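Local coordinates for protein short chain dehydrogenase/reductase (Acinetobacter baumannii, PDB 4IUY) that probably catalyses cofactor-dependent oxidation or reduction of a substrate not yet identified, as a Rossmann-fold oxidoreductase of the short-chain dehydrogenase/reductase family, at residues F23-K28 with E50-V55; Y29-G34 with V55-R60; T164-Q169 with A205-Y210; G114-K119 with L173-Y178. All coordinates share one frame; numbering follows the deposited sequence.

Contact 1: F23-K28 with E50-V55; sequences FDVKDK and EGANIV
D27 and G51 meet through their backbones where the chain turns into the first strand: D27 N donates to G51 O at 2.9 Å, almost straight at 174°, although it approaches from above the carbonyl plane. V25 to K28 form a type II beta turn, which brings this N-H round to face G51. The other half of the grip is N53 N to K28 O, 2.7 Å, and it starts the pairing of strand 53-58 with the chain that becomes strand 29-32. Beside these bonds, towards the end of helix 38-49, the packing is close. The methyl CB of A52 lies 3.2 Å from V25 O, while CG2 of V25 reaches over to E50 CB at 3.6 Å. V25 and A52 both continue inward onto F47 of that helix, which ends here in a Schellman motif with G51 as its C-prime residue.

The opposite character prevails on the outer side. K26 lies along the surface, its NZ in a long salt bridge of 3.3 Å with D27 OD2. One water donates to both D27 OD1 and G51 O; a second donates to D27 OD1 at 2.6 Å and accepts from N53 ND2. That amide makes just a weak bond to D27 O, whereas N53 OD1 is taken by Q78 N. The F23 ring stacks on F23 of a neighbouring subunit.

The chemistry thus divides in two: direct backbone bonds set the alignment of loop and strand, while the D27 carboxylate, met by two waters and, at longer range, by K26, probably keeps its negative charge.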
# COMPACT_ATOMS: atom_id res chain seq x y z
N PHE D 23 -15.34 11.73 22.49
CA PHE D 23 -16.03 10.73 21.68
C PHE D 23 -17.54 10.91 21.74
O PHE D 23 -18.29 10.00 21.40
CB PHE D 23 -15.68 9.32 22.12
CG PHE D 23 -14.23 9.00 21.95
CD1 PHE D 23 -13.72 8.71 20.69
CD2 PHE D 23 -13.37 9.00 23.04
CE1 PHE D 23 -12.39 8.42 20.52
CE2 PHE D 23 -12.02 8.71 22.89
CZ PHE D 23 -11.53 8.40 21.63
N ASP D 24 -17.97 12.07 22.20
CA ASP D 24 -19.39 12.33 22.38
C ASP D 24 -20.22 12.27 21.10
O ASP D 24 -19.90 12.93 20.10
CB ASP D 24 -19.57 13.70 23.05
CG ASP D 24 -21.03 14.05 23.25
OD1 ASP D 24 -21.72 13.30 23.96
OD2 ASP D 24 -21.47 15.10 22.73
N VAL D 25 -21.30 11.48 21.14
CA VAL D 25 -22.24 11.42 20.02
C VAL D 25 -23.66 11.67 20.52
O VAL D 25 -24.64 11.48 19.78
CB VAL D 25 -22.16 10.08 19.24
CG1 VAL D 25 -20.74 9.90 18.64
CG2 VAL D 25 -22.52 8.90 20.12
N LYS D 26 -23.78 12.14 21.76
CA LYS D 26 -25.11 12.41 22.30
C LYS D 26 -25.91 13.39 21.42
O LYS D 26 -25.39 14.41 21.01
CB LYS D 26 -25.05 12.94 23.72
CG LYS D 26 -26.41 12.94 24.38
CD LYS D 26 -26.35 13.25 25.86
CE LYS D 26 -27.74 13.13 26.49
NZ LYS D 26 -28.67 14.20 26.00
N ASP D 27 -27.15 13.01 21.12
CA ASP D 27 -28.12 13.80 20.34
C ASP D 27 -27.84 13.90 18.84
O ASP D 27 -28.62 14.51 18.10
CB ASP D 27 -28.30 15.20 20.94
CG ASP D 27 -28.80 15.16 22.36
OD1 ASP D 27 -29.75 14.39 22.64
OD2 ASP D 27 -28.23 15.88 23.20
N LYS D 28 -26.74 13.33 18.39
CA LYS D 28 -26.46 13.28 16.96
C LYS D 28 -27.48 12.36 16.32
O LYS D 28 -28.16 11.57 17.00
CB LYS D 28 -25.04 12.75 16.69
CG LYS D 28 -23.91 13.69 17.12
CD LYS D 28 -22.53 13.09 16.78
CE LYS D 28 -21.36 13.93 17.29
NZ LYS D 28 -21.26 15.30 16.65
N GLU D 50 -24.88 5.22 23.48
CA GLU D 50 -24.09 6.43 23.68
C GLU D 50 -24.94 7.72 23.57
O GLU D 50 -24.40 8.82 23.44
CB GLU D 50 -22.90 6.48 22.70
CG GLU D 50 -21.87 5.39 22.95
CD GLU D 50 -21.34 5.46 24.37
OE1 GLU D 50 -20.97 6.57 24.80
OE2 GLU D 50 -21.34 4.42 25.08
N GLY D 51 -26.27 7.57 23.58
CA GLY D 51 -27.19 8.70 23.62
C GLY D 51 -27.47 9.36 22.27
O GLY D 51 -27.99 10.46 22.22
N ALA D 52 -27.12 8.69 21.18
CA ALA D 52 -27.35 9.23 19.84
C ALA D 52 -28.68 8.75 19.28
O ALA D 52 -29.13 7.63 19.57
CB ALA D 52 -26.19 8.83 18.88
N ASN D 53 -29.30 9.58 18.45
CA ASN D 53 -30.52 9.21 17.76
C ASN D 53 -30.24 8.34 16.53
O ASN D 53 -29.22 8.47 15.88
CB ASN D 53 -31.32 10.46 17.38
CG ASN D 53 -31.65 11.31 18.58
OD1 ASN D 53 -32.37 10.88 19.48
ND2 ASN D 53 -31.12 12.52 18.61
N ILE D 54 -31.18 7.47 16.19
CA ILE D 54 -30.92 6.39 15.25
C ILE D 54 -31.83 6.44 14.02
O ILE D 54 -33.05 6.50 14.15
CB ILE D 54 -31.11 5.01 15.97
CG1 ILE D 54 -30.11 4.88 17.12
CG2 ILE D 54 -30.92 3.86 15.02
CD1 ILE D 54 -28.67 5.03 16.65
N VAL D 55 -31.24 6.43 12.83
CA VAL D 55 -32.01 6.20 11.60
C VAL D 55 -31.54 4.90 10.94
O VAL D 55 -30.39 4.78 10.51
CB VAL D 55 -31.88 7.34 10.59
CG1 VAL D 55 -32.78 7.03 9.37
CG2 VAL D 55 -32.29 8.66 11.22
O HOH W 1 -18.99 8.24 23.37
O HOH W 2 -21.82 10.15 23.72
O HOH W 3 -31.72 14.17 20.89
O HOH W 4 -30.04 11.60 23.62

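Contact 2: Y29-G34 with V55-R60; sequences YILITG and VICARR
V55 packs against L31 while the backbones on which they stand pair in parallel, the two strand axes only 9° apart. The pairing alternates as parallel strands require: V55 N donates to I30 O, V55 O accepts from I32 N at 2.8 Å, and C57 N gives to I32 O at 3.1 Å. The middle bond runs nearly down the C=O axis of V55, and the same oxygen also receives a CA-H contact from L31.

The V55 side chain can be traced outward. Its CB sits 3.8 Å from I30 O and equally far from L31 CD1. With CG1 anti to the backbone N (chi1 -177°), that methyl is laid against L31 CD1 at 3.5 Å. The other branch, CG2, arrives at the edge of the Y29 ring, 4.3 Å from CD1. These are neighbouring strands of the Rossmann fold, joined through helix 38-49 as a beta-alpha-beta unit, and T33 and G34 open the glycine-rich Thr-Gly-x-x-x-Gly-x-Gly motif that in relatives lies against the cofactor, near its diphosphate.

L31 CD1 serves a second neighbour as well, lying 4.0 Å from C57 SG, and F82 of strand 79-83 packs on both V55 and C57. The other face of the sheet carries I32 and I56, whose CB and CG2 are 4.2 Å apart under A44 of helix 38-49. T33 OG1 accepts from N112 N, just after strand 108-111, which borders 29-32 on its other edge.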
# COMPACT_ATOMS: atom_id res chain seq x y z
N TYR D 29 -27.64 12.48 15.01
CA TYR D 29 -28.42 11.51 14.27
C TYR D 29 -27.49 10.66 13.42
O TYR D 29 -26.70 11.17 12.61
CB TYR D 29 -29.51 12.19 13.43
CG TYR D 29 -30.75 12.59 14.22
CD1 TYR D 29 -31.89 11.79 14.21
CD2 TYR D 29 -30.80 13.78 14.95
CE1 TYR D 29 -33.04 12.14 14.91
CE2 TYR D 29 -31.96 14.15 15.66
CZ TYR D 29 -33.08 13.32 15.64
OH TYR D 29 -34.24 13.64 16.34
N ILE D 30 -27.54 9.35 13.67
CA ILE D 30 -26.73 8.39 12.95
C ILE D 30 -27.56 7.62 11.92
O ILE D 30 -28.53 6.94 12.27
CB ILE D 30 -26.12 7.36 13.92
CG1 ILE D 30 -25.57 8.04 15.17
CG2 ILE D 30 -25.03 6.55 13.19
CD1 ILE D 30 -24.42 9.02 14.92
N LEU D 31 -27.19 7.72 10.64
CA LEU D 31 -27.88 6.96 9.60
C LEU D 31 -27.11 5.67 9.31
O LEU D 31 -25.93 5.72 8.98
CB LEU D 31 -28.05 7.78 8.32
CG LEU D 31 -28.66 7.08 7.09
CD1 LEU D 31 -29.96 6.36 7.44
CD2 LEU D 31 -28.94 8.11 6.00
N ILE D 32 -27.77 4.54 9.47
CA ILE D 32 -27.15 3.24 9.32
C ILE D 32 -27.86 2.44 8.24
O ILE D 32 -29.02 2.10 8.41
CB ILE D 32 -27.21 2.44 10.64
CG1 ILE D 32 -26.59 3.28 11.76
CG2 ILE D 32 -26.50 1.08 10.51
CD1 ILE D 32 -26.85 2.73 13.14
N THR D 33 -27.16 2.18 7.13
CA THR D 33 -27.71 1.31 6.10
C THR D 33 -27.37 -0.15 6.42
O THR D 33 -26.43 -0.43 7.16
CB THR D 33 -27.14 1.66 4.72
OG1 THR D 33 -25.74 1.34 4.70
CG2 THR D 33 -27.34 3.15 4.41
N GLY D 34 -28.09 -1.07 5.81
CA GLY D 34 -27.87 -2.48 6.08
C GLY D 34 -28.12 -2.81 7.55
O GLY D 34 -27.46 -3.67 8.11
N VAL D 55 -31.24 6.43 12.83
CA VAL D 55 -32.01 6.20 11.60
C VAL D 55 -31.54 4.90 10.94
O VAL D 55 -30.39 4.78 10.51
CB VAL D 55 -31.88 7.34 10.59
CG1 VAL D 55 -32.78 7.03 9.37
CG2 VAL D 55 -32.29 8.66 11.22
N ILE D 56 -32.41 3.90 10.90
CA ILE D 56 -32.00 2.61 10.36
C ILE D 56 -32.80 2.26 9.13
O ILE D 56 -34.01 2.53 9.05
CB ILE D 56 -32.14 1.50 11.41
CG1 ILE D 56 -33.44 1.64 12.18
CG2 ILE D 56 -30.97 1.55 12.39
CD1 ILE D 56 -33.68 0.53 13.15
N CYS D 57 -32.12 1.70 8.14
CA CYS D 57 -32.86 1.16 7.01
C CYS D 57 -32.37 -0.17 6.50
O CYS D 57 -31.23 -0.57 6.75
CB CYS D 57 -33.04 2.20 5.89
SG CYS D 57 -31.70 3.27 5.53
N ALA D 58 -33.28 -0.89 5.85
CA ALA D 58 -33.01 -2.19 5.25
C ALA D 58 -34.11 -2.46 4.22
O ALA D 58 -35.07 -1.69 4.14
CB ALA D 58 -33.01 -3.27 6.33
N ARG D 59 -33.98 -3.53 3.43
CA ARG D 59 -34.99 -3.83 2.40
C ARG D 59 -36.33 -4.18 3.03
O ARG D 59 -37.37 -3.68 2.61
CB ARG D 59 -34.54 -4.98 1.49
CG ARG D 59 -35.28 -5.02 0.15
CD ARG D 59 -35.01 -6.31 -0.64
NE ARG D 59 -33.80 -7.00 -0.20
CZ ARG D 59 -32.57 -6.70 -0.60
NH1 ARG D 59 -32.37 -5.72 -1.47
NH2 ARG D 59 -31.53 -7.39 -0.13
N ARG D 60 -36.30 -5.05 4.03
CA ARG D 60 -37.54 -5.47 4.68
C ARG D 60 -37.69 -4.88 6.08
O ARG D 60 -36.97 -5.23 7.02
CB ARG D 60 -37.68 -7.00 4.68
CG ARG D 60 -37.89 -7.53 3.27
CD ARG D 60 -37.56 -9.00 3.10
NE ARG D 60 -37.39 -9.28 1.67
CZ ARG D 60 -36.24 -9.22 1.02
NH1 ARG D 60 -35.12 -8.90 1.67
NH2 ARG D 60 -36.19 -9.48 -0.28

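Contact 3: T164-Q169 with A205-Y210; sequences TSILSQ and AIAPGY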
# COMPACT_ATOMS: atom_id res chain seq x y z
N THR D 164 -15.75 -1.29 4.95
CA THR D 164 -15.18 -2.08 3.86
C THR D 164 -14.97 -3.52 4.33
O THR D 164 -15.94 -4.22 4.61
CB THR D 164 -13.90 -1.41 3.28
OG1 THR D 164 -12.86 -1.31 4.26
CG2 THR D 164 -14.26 -0.02 2.73
N SER D 165 -13.71 -3.93 4.44
CA SER D 165 -13.31 -5.31 4.71
C SER D 165 -11.80 -5.37 4.52
O SER D 165 -11.24 -4.62 3.72
CB SER D 165 -13.95 -6.26 3.69
OG SER D 165 -13.41 -7.57 3.78
N ILE D 166 -11.13 -6.26 5.23
CA ILE D 166 -9.71 -6.45 4.98
C ILE D 166 -9.50 -6.99 3.58
O ILE D 166 -8.40 -6.93 3.03
CB ILE D 166 -9.02 -7.33 6.02
CG1 ILE D 166 -9.65 -8.71 6.08
CG2 ILE D 166 -9.04 -6.66 7.38
CD1 ILE D 166 -8.84 -9.69 7.00
N LEU D 167 -10.57 -7.51 2.99
CA LEU D 167 -10.53 -7.97 1.61
C LEU D 167 -10.44 -6.84 0.59
O LEU D 167 -10.37 -7.06 -0.60
CB LEU D 167 -11.74 -8.85 1.30
CG LEU D 167 -11.64 -10.19 2.04
CD1 LEU D 167 -12.80 -11.06 1.70
CD2 LEU D 167 -10.30 -10.92 1.73
N SER D 168 -10.44 -5.61 1.07
CA SER D 168 -10.22 -4.48 0.18
C SER D 168 -8.73 -4.47 -0.22
O SER D 168 -8.38 -3.90 -1.24
CB SER D 168 -10.64 -3.18 0.86
OG SER D 168 -9.77 -2.86 1.93
N GLN D 169 -7.87 -5.13 0.57
CA GLN D 169 -6.44 -5.22 0.22
C GLN D 169 -5.90 -6.64 0.25
O GLN D 169 -4.94 -6.94 -0.43
CB GLN D 169 -5.58 -4.35 1.15
CG GLN D 169 -5.92 -2.86 1.17
CD GLN D 169 -4.94 -2.06 2.01
OE1 GLN D 169 -4.91 -2.17 3.24
NE2 GLN D 169 -4.13 -1.25 1.35
N ALA D 205 -12.98 4.89 6.56
CA ALA D 205 -13.42 3.51 6.40
C ALA D 205 -13.00 2.65 7.58
O ALA D 205 -11.99 2.89 8.21
CB ALA D 205 -12.85 2.92 5.07
N ILE D 206 -13.80 1.63 7.85
CA ILE D 206 -13.43 0.59 8.77
C ILE D 206 -13.44 -0.74 8.04
O ILE D 206 -14.41 -1.06 7.34
CB ILE D 206 -14.40 0.52 9.95
CG1 ILE D 206 -14.28 1.82 10.76
CG2 ILE D 206 -14.08 -0.72 10.81
CD1 ILE D 206 -15.36 2.03 11.80
N ALA D 207 -12.35 -1.50 8.19
CA ALA D 207 -12.17 -2.77 7.51
C ALA D 207 -12.13 -3.92 8.52
O ALA D 207 -11.09 -4.22 9.08
CB ALA D 207 -10.87 -2.75 6.68
N PRO D 208 -13.28 -4.55 8.76
CA PRO D 208 -13.30 -5.67 9.70
C PRO D 208 -12.62 -6.90 9.09
O PRO D 208 -12.68 -7.05 7.86
CB PRO D 208 -14.80 -5.97 9.86
CG PRO D 208 -15.50 -4.81 9.23
CD PRO D 208 -14.61 -4.29 8.18
N GLY D 209 -12.03 -7.75 9.92
CA GLY D 209 -11.63 -9.09 9.49
C GLY D 209 -12.84 -10.01 9.47
O GLY D 209 -13.96 -9.55 9.36
N TYR D 210 -12.63 -11.32 9.59
CA TYR D 210 -13.74 -12.26 9.61
C TYR D 210 -14.47 -12.23 10.93
O TYR D 210 -13.91 -12.49 11.99
CB TYR D 210 -13.27 -13.68 9.30
CG TYR D 210 -12.85 -13.87 7.86
CD1 TYR D 210 -13.77 -14.23 6.88
CD2 TYR D 210 -11.53 -13.68 7.48
CE1 TYR D 210 -13.37 -14.41 5.55
CE2 TYR D 210 -11.13 -13.85 6.16
CZ TYR D 210 -12.04 -14.22 5.21
OH TYR D 210 -11.61 -14.38 3.91
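T164 N donates to I206 O at 2.7 Å, the shorter of two backbone hydrogen bonds between these segments, and its donor is tilted 26° from the carbonyl plane. I166 N makes the second, to P208 O at 3.2 Å, coming from above the plane of that carbonyl. Between the two, S165 turns its hydroxyl forward along its own chain: OG, anti to the backbone N (chi1 170°), accepts from L167 N at 2.9 Å in an ST turn, which leads into the 3-10 turn 166-168. In this family a serine near this point of the chain belongs with the Tyr-x-x-x-Lys active site, and S165 probably corresponds to it.

Around the polar core the fit is close. The CB of A207 is wedged beside T164 OG1 at 3.4 Å and beside the S165 carbonyl carbon; that hydroxyl itself pairs with E262. Proline ring atom CD of P208 rests near T164 O, 3.8 Å away. I166 straddles the Pro-Gly corner, CG2 towards A207 O at 3.6 Å and CD1 over G209 CA at 3.8 Å. Farther out, L167 and Y210 cross at about a right angle, CD1 meeting OH, which N172 ND2 also binds.

The contact carries the pairing with strand 202-208 beyond the end of strand 159-163. Strand 262-265 borders 202-208 on its other edge, helix 244-251 packs on I206, and L185 of helix 176-196 touches T164.

Contact 4: G114-K119 with L173-Y178; sequences GVSDTK and LGVSPY
K119 and G174 are joined backbone to backbone. K119 N donates to G174 O at 3.1 Å with an angle of 161°, and two CA-H contacts flank this bond: T118 CA to the same G174 O, and G174 CA to K119 O at 3.0 Å. Y124 OH gives G174 O a further hydrogen bond. G174 has positive phi, and its CA comes close against the K119 backbone. G174 N donates to E195 OE2 of a neighbouring subunit.

Packing centres on Y178. Its CG stands anti to the backbone N (chi1 -176°), which brings CD1 to 3.5 Å from S116 CB. The edge of the ring meets V115 O in its plane, 3.4 Å from CD1. V175, the N-cap residue of helix 176-196, sets CG1 3.7 Å from D117 O.

Solvent and side-chain polar groups complete the surface. One water lies between S116 OG and Y178 N, the latter bond weak; another lies 2.6 Å from S176 OG and within reach of K119 O. Within the loop T118 N binds D117 OD1, and K119 NZ reaches out to D128 in a salt bridge.

V115 follows the Asn-Asn-Ala-Gly motif of the family, and its carbonyl also accepts from N136 ND2. By facing that oxygen with a carbon-hydrogen edge, the ring of Y178, the tyrosine of the Tyr-x-x-x-Lys motif, gains a probably weak electrostatic attraction, while the loop touches it near its base rather than at OH.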
# COMPACT_ATOMS: atom_id res chain seq x y z
N GLY D 114 -23.83 -4.77 2.59
CA GLY D 114 -22.81 -5.63 2.03
C GLY D 114 -23.31 -7.04 1.75
O GLY D 114 -23.93 -7.65 2.62
N VAL D 115 -23.13 -7.52 0.52
CA VAL D 115 -23.45 -8.91 0.17
C VAL D 115 -22.28 -9.62 -0.51
O VAL D 115 -21.38 -9.00 -1.08
CB VAL D 115 -24.68 -9.03 -0.77
CG1 VAL D 115 -25.94 -8.54 -0.09
CG2 VAL D 115 -24.42 -8.29 -2.09
N SER D 116 -22.29 -10.94 -0.42
CA SER D 116 -21.27 -11.71 -1.10
C SER D 116 -21.85 -13.05 -1.51
O SER D 116 -23.06 -13.27 -1.47
CB SER D 116 -20.04 -11.88 -0.22
OG SER D 116 -18.94 -12.40 -0.95
N ASP D 117 -20.97 -13.96 -1.88
CA ASP D 117 -21.32 -15.29 -2.33
C ASP D 117 -20.01 -16.06 -2.28
O ASP D 117 -18.99 -15.52 -1.87
CB ASP D 117 -21.88 -15.26 -3.75
CG ASP D 117 -22.80 -16.44 -4.05
OD1 ASP D 117 -22.72 -17.48 -3.36
OD2 ASP D 117 -23.59 -16.34 -5.02
N THR D 118 -20.05 -17.32 -2.66
CA THR D 118 -18.86 -18.12 -2.80
C THR D 118 -18.97 -18.88 -4.09
O THR D 118 -19.83 -19.76 -4.22
CB THR D 118 -18.68 -19.11 -1.65
OG1 THR D 118 -18.64 -18.39 -0.41
CG2 THR D 118 -17.39 -19.88 -1.82
N LYS D 119 -18.16 -18.51 -5.07
CA LYS D 119 -18.16 -19.16 -6.37
C LYS D 119 -16.76 -19.14 -6.91
O LYS D 119 -16.02 -18.20 -6.65
CB LYS D 119 -19.07 -18.43 -7.36
CG LYS D 119 -20.55 -18.55 -7.10
CD LYS D 119 -21.30 -18.04 -8.31
CE LYS D 119 -22.79 -18.13 -8.11
NZ LYS D 119 -23.46 -18.01 -9.43
N LEU D 173 -10.21 -16.85 -1.70
CA LEU D 173 -10.75 -17.60 -2.83
C LEU D 173 -12.27 -17.55 -2.89
O LEU D 173 -12.92 -17.60 -1.86
CB LEU D 173 -10.32 -19.05 -2.72
CG LEU D 173 -8.81 -19.23 -2.73
CD1 LEU D 173 -8.51 -20.69 -2.60
CD2 LEU D 173 -8.22 -18.64 -3.99
N GLY D 174 -12.81 -17.48 -4.10
CA GLY D 174 -14.25 -17.61 -4.28
C GLY D 174 -15.02 -16.32 -4.03
O GLY D 174 -16.23 -16.35 -3.88
N VAL D 175 -14.31 -15.19 -3.94
CA VAL D 175 -14.96 -13.92 -3.56
C VAL D 175 -14.49 -12.75 -4.43
O VAL D 175 -14.41 -11.61 -3.97
CB VAL D 175 -14.72 -13.61 -2.07
CG1 VAL D 175 -15.49 -14.59 -1.20
CG2 VAL D 175 -13.20 -13.68 -1.74
N SER D 176 -14.18 -13.04 -5.69
CA SER D 176 -13.62 -12.01 -6.58
C SER D 176 -14.45 -10.71 -6.73
O SER D 176 -13.89 -9.61 -6.63
CB SER D 176 -13.21 -12.62 -7.94
OG SER D 176 -14.11 -13.63 -8.35
N PRO D 177 -15.78 -10.81 -6.96
CA PRO D 177 -16.50 -9.54 -7.09
C PRO D 177 -16.51 -8.73 -5.79
O PRO D 177 -16.38 -7.50 -5.83
CB PRO D 177 -17.94 -9.97 -7.46
CG PRO D 177 -17.78 -11.38 -8.02
CD PRO D 177 -16.66 -11.97 -7.21
N TYR D 178 -16.59 -9.42 -4.65
CA TYR D 178 -16.55 -8.77 -3.34
C TYR D 178 -15.21 -8.03 -3.14
O TYR D 178 -15.20 -6.87 -2.73
CB TYR D 178 -16.77 -9.82 -2.26
CG TYR D 178 -16.83 -9.32 -0.84
CD1 TYR D 178 -18.06 -8.96 -0.27
CD2 TYR D 178 -15.68 -9.25 -0.05
CE1 TYR D 178 -18.14 -8.54 1.02
CE2 TYR D 178 -15.76 -8.83 1.26
CZ TYR D 178 -17.00 -8.48 1.79
OH TYR D 178 -17.11 -8.06 3.09
O HOH W 5 -18.05 -12.30 -3.89
O HOH W 6 -13.86 -15.94 -7.15

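How the contacts relate
The four contacts fall into two pairs. Contacts 1 and 2 share V55 and run on into each other: N53 O and I30 N, 2.9 Å apart, probably form the next bond of the same strand pair, and Y29 CE1 packs on N53 CB. Contacts 3 and 4, their centres about 13 Å apart, meet at Y178, whose CE2 lies 3.7 Å from both S165 OG and L167 CD1; by family resemblance this is the probable active site, with K182 close by at T164 O. Nearest atoms of contacts 2 and 4 are about 6 Å apart; in relatives the cofactor lies along this side, from glycine motif to tyrosine, and probably does here. Contact 1 stands apart, its centre about 34 Å from that of contact 4.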